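Malate dehydrogenase (Pyrococcus horikoshii, PDB 1V9N) catalyses the NAD-dependent oxidation of (S)-malate to oxaloacetate, working as a homodimer of the LDH2/MDH2 family. Local coordinates at residues 114-128 with 276-290. Sequence-based numbering, arbitrary orientation.
Sequences DTGIGIVIARNSNHY and SNVCHFFMVIDIEHF. With NDP (NADPH dihydro-nicotinamide-adenine-dinucleotide phosphate), chain B.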
# COMPACT_ATOMS: atom_id res chain seq x y z
N ASP A 114 14.08 -18.01 9.71
CA ASP A 114 14.09 -19.46 9.53
C ASP A 114 13.48 -20.00 8.24
O ASP A 114 13.86 -21.08 7.78
CB ASP A 114 13.39 -20.14 10.72
CG ASP A 114 13.97 -19.70 12.05
OD1 ASP A 114 15.15 -19.28 12.07
OD2 ASP A 114 13.26 -19.79 13.08
N THR A 115 12.54 -19.26 7.66
CA THR A 115 11.87 -19.73 6.45
C THR A 115 11.93 -18.77 5.27
O THR A 115 11.61 -19.14 4.14
CB THR A 115 10.39 -19.99 6.73
OG1 THR A 115 9.72 -18.73 6.92
CG2 THR A 115 10.22 -20.83 8.00
N GLY A 116 12.34 -17.53 5.53
CA GLY A 116 12.41 -16.55 4.47
C GLY A 116 11.26 -15.55 4.60
O GLY A 116 11.43 -14.37 4.27
N ILE A 117 10.12 -16.01 5.09
CA ILE A 117 8.94 -15.15 5.25
C ILE A 117 8.30 -15.25 6.63
O ILE A 117 8.26 -16.32 7.23
CB ILE A 117 7.83 -15.50 4.22
CG1 ILE A 117 8.37 -15.35 2.80
CG2 ILE A 117 6.63 -14.56 4.42
CD1 ILE A 117 8.74 -13.93 2.43
N GLY A 118 7.79 -14.13 7.12
CA GLY A 118 7.13 -14.10 8.42
C GLY A 118 5.97 -13.13 8.43
O GLY A 118 6.16 -11.93 8.25
N ILE A 119 4.76 -13.64 8.64
CA ILE A 119 3.56 -12.80 8.69
C ILE A 119 2.82 -13.04 9.99
O ILE A 119 2.32 -14.13 10.25
CB ILE A 119 2.61 -13.09 7.50
CG1 ILE A 119 3.25 -12.61 6.20
CG2 ILE A 119 1.25 -12.40 7.72
CD1 ILE A 119 2.45 -12.93 4.94
N VAL A 120 2.78 -12.01 10.83
CA VAL A 120 2.09 -12.14 12.10
C VAL A 120 1.00 -11.09 12.16
O VAL A 120 1.23 -9.91 11.87
CB VAL A 120 3.05 -11.96 13.31
CG1 VAL A 120 2.27 -12.04 14.61
CG2 VAL A 120 4.12 -13.05 13.29
N ILE A 121 -0.20 -11.52 12.50
CA ILE A 121 -1.33 -10.62 12.61
C ILE A 121 -1.86 -10.69 14.03
O ILE A 121 -1.92 -11.77 14.64
CB ILE A 121 -2.41 -11.00 11.59
CG1 ILE A 121 -1.81 -10.88 10.18
CG2 ILE A 121 -3.62 -10.10 11.74
CD1 ILE A 121 -2.71 -11.33 9.08
N ALA A 122 -2.25 -9.54 14.57
CA ALA A 122 -2.73 -9.50 15.94
C ALA A 122 -4.07 -8.80 16.08
O ALA A 122 -4.36 -7.84 15.37
CB ALA A 122 -1.69 -8.82 16.84
N ARG A 123 -4.90 -9.31 16.98
CA ARG A 123 -6.20 -8.71 17.26
C ARG A 123 -6.22 -8.49 18.76
O ARG A 123 -5.30 -8.92 19.47
CB ARG A 123 -7.35 -9.64 16.86
CG ARG A 123 -7.46 -10.87 17.75
CD ARG A 123 -8.58 -11.79 17.29
NE ARG A 123 -8.71 -12.95 18.16
CZ ARG A 123 -9.08 -14.16 17.73
NH1 ARG A 123 -9.35 -14.34 16.44
NH2 ARG A 123 -9.20 -15.17 18.58
N ASN A 124 -7.27 -7.84 19.24
CA ASN A 124 -7.45 -7.57 20.66
C ASN A 124 -6.25 -6.88 21.28
O ASN A 124 -5.77 -7.26 22.35
CB ASN A 124 -7.77 -8.88 21.40
CG ASN A 124 -8.33 -8.63 22.80
OD1 ASN A 124 -8.87 -7.56 23.08
ND2 ASN A 124 -8.21 -9.62 23.67
N SER A 125 -5.77 -5.84 20.60
CA SER A 125 -4.63 -5.07 21.06
C SER A 125 -5.07 -3.62 21.34
O SER A 125 -6.27 -3.35 21.46
CB SER A 125 -3.53 -5.09 19.99
OG SER A 125 -2.36 -4.41 20.42
N ASN A 126 -4.11 -2.71 21.43
CA ASN A 126 -4.39 -1.30 21.70
C ASN A 126 -3.52 -0.42 20.80
O ASN A 126 -2.67 -0.93 20.08
CB ASN A 126 -4.11 -0.99 23.18
CG ASN A 126 -5.30 -1.28 24.08
OD1 ASN A 126 -6.32 -0.60 24.00
ND2 ASN A 126 -5.18 -2.31 24.92
N HIS A 127 -3.74 0.89 20.85
CA HIS A 127 -2.98 1.83 20.02
C HIS A 127 -1.48 1.57 20.19
O HIS A 127 -0.99 1.57 21.32
CB HIS A 127 -3.33 3.26 20.43
CG HIS A 127 -2.60 4.32 19.65
ND1 HIS A 127 -1.41 4.87 20.08
CD2 HIS A 127 -2.90 4.93 18.49
CE1 HIS A 127 -1.02 5.79 19.22
NE2 HIS A 127 -1.91 5.84 18.24
N TYR A 128 -0.76 1.36 19.09
CA TYR A 128 0.66 1.08 19.22
C TYR A 128 1.66 2.14 18.76
O TYR A 128 2.82 1.84 18.49
CB TYR A 128 0.99 -0.28 18.56
CG TYR A 128 1.06 -0.35 17.03
CD1 TYR A 128 1.01 0.79 16.23
CD2 TYR A 128 1.25 -1.59 16.40
CE1 TYR A 128 1.17 0.71 14.83
CE2 TYR A 128 1.42 -1.68 15.01
CZ TYR A 128 1.38 -0.53 14.23
OH TYR A 128 1.59 -0.62 12.87
N SER A 276 -10.87 -2.53 23.21
CA SER A 276 -10.66 -1.54 22.15
C SER A 276 -10.58 -2.29 20.81
O SER A 276 -11.04 -1.80 19.78
CB SER A 276 -9.37 -0.75 22.37
OG SER A 276 -9.45 0.00 23.57
N ASN A 277 -9.96 -3.46 20.87
CA ASN A 277 -9.80 -4.34 19.72
C ASN A 277 -9.06 -3.72 18.53
O ASN A 277 -9.51 -3.81 17.39
CB ASN A 277 -11.17 -4.88 19.29
CG ASN A 277 -11.10 -6.28 18.71
OD1 ASN A 277 -10.06 -6.94 18.76
ND2 ASN A 277 -12.22 -6.76 18.16
N VAL A 278 -7.94 -3.07 18.81
CA VAL A 278 -7.13 -2.51 17.74
C VAL A 278 -6.41 -3.73 17.17
O VAL A 278 -6.01 -4.62 17.92
CB VAL A 278 -6.07 -1.51 18.26
CG1 VAL A 278 -5.20 -1.04 17.11
CG2 VAL A 278 -6.75 -0.33 18.93
N CYS A 279 -6.28 -3.80 15.85
CA CYS A 279 -5.63 -4.94 15.22
C CYS A 279 -4.41 -4.50 14.41
O CYS A 279 -4.39 -3.39 13.89
CB CYS A 279 -6.62 -5.69 14.33
SG CYS A 279 -8.07 -6.37 15.25
N HIS A 280 -3.41 -5.37 14.32
CA HIS A 280 -2.19 -5.03 13.59
C HIS A 280 -1.79 -6.11 12.59
O HIS A 280 -2.22 -7.26 12.68
CB HIS A 280 -1.00 -4.86 14.56
CG HIS A 280 -1.33 -4.14 15.83
ND1 HIS A 280 -1.96 -2.91 15.85
CD2 HIS A 280 -1.08 -4.46 17.12
CE1 HIS A 280 -2.07 -2.51 17.10
NE2 HIS A 280 -1.55 -3.42 17.89
N PHE A 281 -0.96 -5.71 11.63
CA PHE A 281 -0.45 -6.60 10.59
C PHE A 281 1.07 -6.42 10.57
O PHE A 281 1.55 -5.29 10.52
CB PHE A 281 -1.03 -6.22 9.22
CG PHE A 281 -0.45 -7.02 8.07
CD1 PHE A 281 -0.99 -8.25 7.72
CD2 PHE A 281 0.63 -6.53 7.35
CE1 PHE A 281 -0.46 -9.00 6.67
CE2 PHE A 281 1.18 -7.27 6.29
CZ PHE A 281 0.63 -8.51 5.95
N PHE A 282 1.81 -7.52 10.61
CA PHE A 282 3.27 -7.47 10.58
C PHE A 282 3.76 -8.45 9.53
O PHE A 282 3.29 -9.59 9.46
CB PHE A 282 3.86 -7.83 11.94
CG PHE A 282 3.34 -7.00 13.08
CD1 PHE A 282 3.84 -5.72 13.30
CD2 PHE A 282 2.32 -7.47 13.90
CE1 PHE A 282 3.33 -4.92 14.33
CE2 PHE A 282 1.80 -6.69 14.93
CZ PHE A 282 2.31 -5.41 15.15
N MSE A 283 4.69 -8.01 8.70
CA MSE A 283 5.24 -8.87 7.67
C MSE A 283 6.73 -8.62 7.52
O MSE A 283 7.18 -7.48 7.42
CB MSE A 283 4.54 -8.62 6.34
CG MSE A 283 5.03 -9.50 5.22
SE MSE A 283 4.14 -9.05 3.59
CE MSE A 283 5.67 -8.79 2.44
N VAL A 284 7.49 -9.71 7.49
CA VAL A 284 8.93 -9.61 7.34
C VAL A 284 9.39 -10.50 6.20
O VAL A 284 8.93 -11.63 6.05
CB VAL A 284 9.66 -10.06 8.64
CG1 VAL A 284 11.17 -9.94 8.47
CG2 VAL A 284 9.18 -9.23 9.81
N ILE A 285 10.30 -9.97 5.40
CA ILE A 285 10.86 -10.73 4.30
C ILE A 285 12.35 -10.79 4.56
O ILE A 285 13.01 -9.76 4.64
CB ILE A 285 10.60 -10.05 2.94
CG1 ILE A 285 9.09 -10.00 2.65
CG2 ILE A 285 11.31 -10.81 1.83
CD1 ILE A 285 8.73 -9.31 1.33
N ASP A 286 12.89 -12.00 4.72
CA ASP A 286 14.32 -12.13 4.95
C ASP A 286 15.01 -12.00 3.60
O ASP A 286 15.07 -12.94 2.81
CB ASP A 286 14.65 -13.49 5.58
CG ASP A 286 16.15 -13.66 5.84
OD1 ASP A 286 16.77 -12.72 6.37
OD2 ASP A 286 16.69 -14.73 5.51
N ILE A 287 15.52 -10.81 3.34
CA ILE A 287 16.20 -10.52 2.08
C ILE A 287 17.19 -11.59 1.63
O ILE A 287 17.18 -11.98 0.46
CB ILE A 287 16.92 -9.16 2.18
CG1 ILE A 287 15.87 -8.04 2.33
CG2 ILE A 287 17.80 -8.92 0.95
CD1 ILE A 287 16.45 -6.70 2.76
N GLU A 288 18.02 -12.08 2.55
CA GLU A 288 19.03 -13.09 2.24
C GLU A 288 18.49 -14.34 1.53
O GLU A 288 19.18 -14.95 0.71
CB GLU A 288 19.76 -13.49 3.53
CG GLU A 288 21.00 -14.38 3.35
CD GLU A 288 22.17 -13.67 2.67
OE1 GLU A 288 22.15 -12.43 2.56
OE2 GLU A 288 23.13 -14.37 2.27
N HIS A 289 17.26 -14.74 1.85
CA HIS A 289 16.65 -15.91 1.23
C HIS A 289 16.36 -15.65 -0.25
O HIS A 289 16.13 -16.59 -1.02
CB HIS A 289 15.33 -16.27 1.93
CG HIS A 289 15.49 -17.15 3.13
ND1 HIS A 289 15.84 -16.67 4.37
CD2 HIS A 289 15.35 -18.49 3.27
CE1 HIS A 289 15.91 -17.67 5.23
NE2 HIS A 289 15.61 -18.79 4.59
N PHE A 290 16.36 -14.38 -0.65
CA PHE A 290 16.10 -14.01 -2.04
C PHE A 290 17.37 -13.66 -2.80
O PHE A 290 17.68 -14.27 -3.82
CB PHE A 290 15.12 -12.84 -2.08
CG PHE A 290 13.71 -13.21 -1.73
CD1 PHE A 290 12.77 -13.45 -2.73
CD2 PHE A 290 13.33 -13.35 -0.40
CE1 PHE A 290 11.47 -13.82 -2.41
CE2 PHE A 290 12.02 -13.73 -0.07
CZ PHE A 290 11.10 -13.96 -1.08
PA NDP B . 4.01 12.20 6.95
O1A NDP B . 4.68 12.93 8.00
O2A NDP B . 3.23 12.86 5.85
O5B NDP B . 5.14 11.21 6.28
C5B NDP B . 4.80 10.31 5.20
C4B NDP B . 6.10 9.55 4.88
O4B NDP B . 6.70 10.30 3.81
C3B NDP B . 7.16 9.44 5.95
O3B NDP B . 7.77 8.12 5.84
C2B NDP B . 8.16 10.51 5.68
O2B NDP B . 9.49 10.31 6.18
C1B NDP B . 8.03 10.65 4.20
N9A NDP B . 8.24 12.02 3.67
C8A NDP B . 7.85 13.27 4.22
N7A NDP B . 8.20 14.27 3.43
C5A NDP B . 8.82 13.71 2.35
C6A NDP B . 9.42 14.22 1.16
N6A NDP B . 9.43 15.53 0.92
N1A NDP B . 9.98 13.35 0.24
C2A NDP B . 9.97 12.00 0.48
N3A NDP B . 9.42 11.42 1.57
C4A NDP B . 8.86 12.34 2.48
O3 NDP B . 3.07 11.06 7.49
PN NDP B . 1.74 10.91 8.33
O1N NDP B . 0.79 10.25 7.44
O2N NDP B . 1.45 12.33 8.74
O5D NDP B . 2.24 10.00 9.54
C5D NDP B . 1.90 10.27 10.92
C4D NDP B . 2.54 9.19 11.87
O4D NDP B . 1.49 8.70 12.69
C3D NDP B . 3.16 7.94 11.20
O3D NDP B . 4.38 7.63 11.87
C2D NDP B . 2.10 6.85 11.32
O2D NDP B . 2.68 5.57 11.35
C1D NDP B . 1.39 7.27 12.63
N1N NDP B . -0.05 6.90 12.69
C2N NDP B . -0.41 5.94 13.69
C3N NDP B . -1.82 5.58 13.76
C7N NDP B . -2.26 4.61 14.77
O7N NDP B . -3.43 4.25 14.90
N7N NDP B . -1.36 4.05 15.62
C4N NDP B . -2.73 6.19 12.85
C5N NDP B . -2.35 7.11 11.88
C6N NDP B . -1.01 7.48 11.80
P2B NDP B . 10.09 10.95 7.47
O1X NDP B . 11.44 11.33 7.02
O2X NDP B . 10.13 9.94 8.57
O3X NDP B . 9.26 12.17 7.87
O HOH W 1 -8.27 -4.81 22.85
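Tyr128 lies over one face of the His280 imidazole in an offset stack, the ring centroids 4.3 Å apart and the planes 23° from parallel; its CG sits between backbone N and carbonyl carbon (chi1 76°), which lays CD2 above the middle of the imidazole. At the imidazole's edge Ser125 OG hydrogen-bonds His280 NE2 (2.8 Å), and ND1 is hydrogen-bonded to Thr149 OG1, so the ring is probably held against turning. With an alanine here, Ser125 OG and Thr149 OG1 would probably both lose their mate and Tyr128 its stacking partner. His127, in the loop beyond the strand and hydrogen-bonded through ND1 to Tyr63, brings NE2 to 3.2 Å from N7N of the NADPH carboxamide. Strands 117-123 and 278-285 run antiparallel (174°), with hydrogen-bonded pairs Gly118-Val284, Val120-Phe282 and Ala122-His280. Between Ala122 and Ser125 a beta bulge shifts the register by one; there Asn277 OD1 accepts a hydrogen bond from Asn124 N (3.0 Å). On the sheet face opposite His280, Ile121 CG1 meets Phe281 CD1 (3.7 Å), and Ile119 runs alongside selenomethionine Met283. At the far end Gly116 CA sits over the His289 ring, a CH-pi contact. Strands 87-91 and 144-149 flank the pair; helix 97-115 packs on Phe282, the second subunit on Met283.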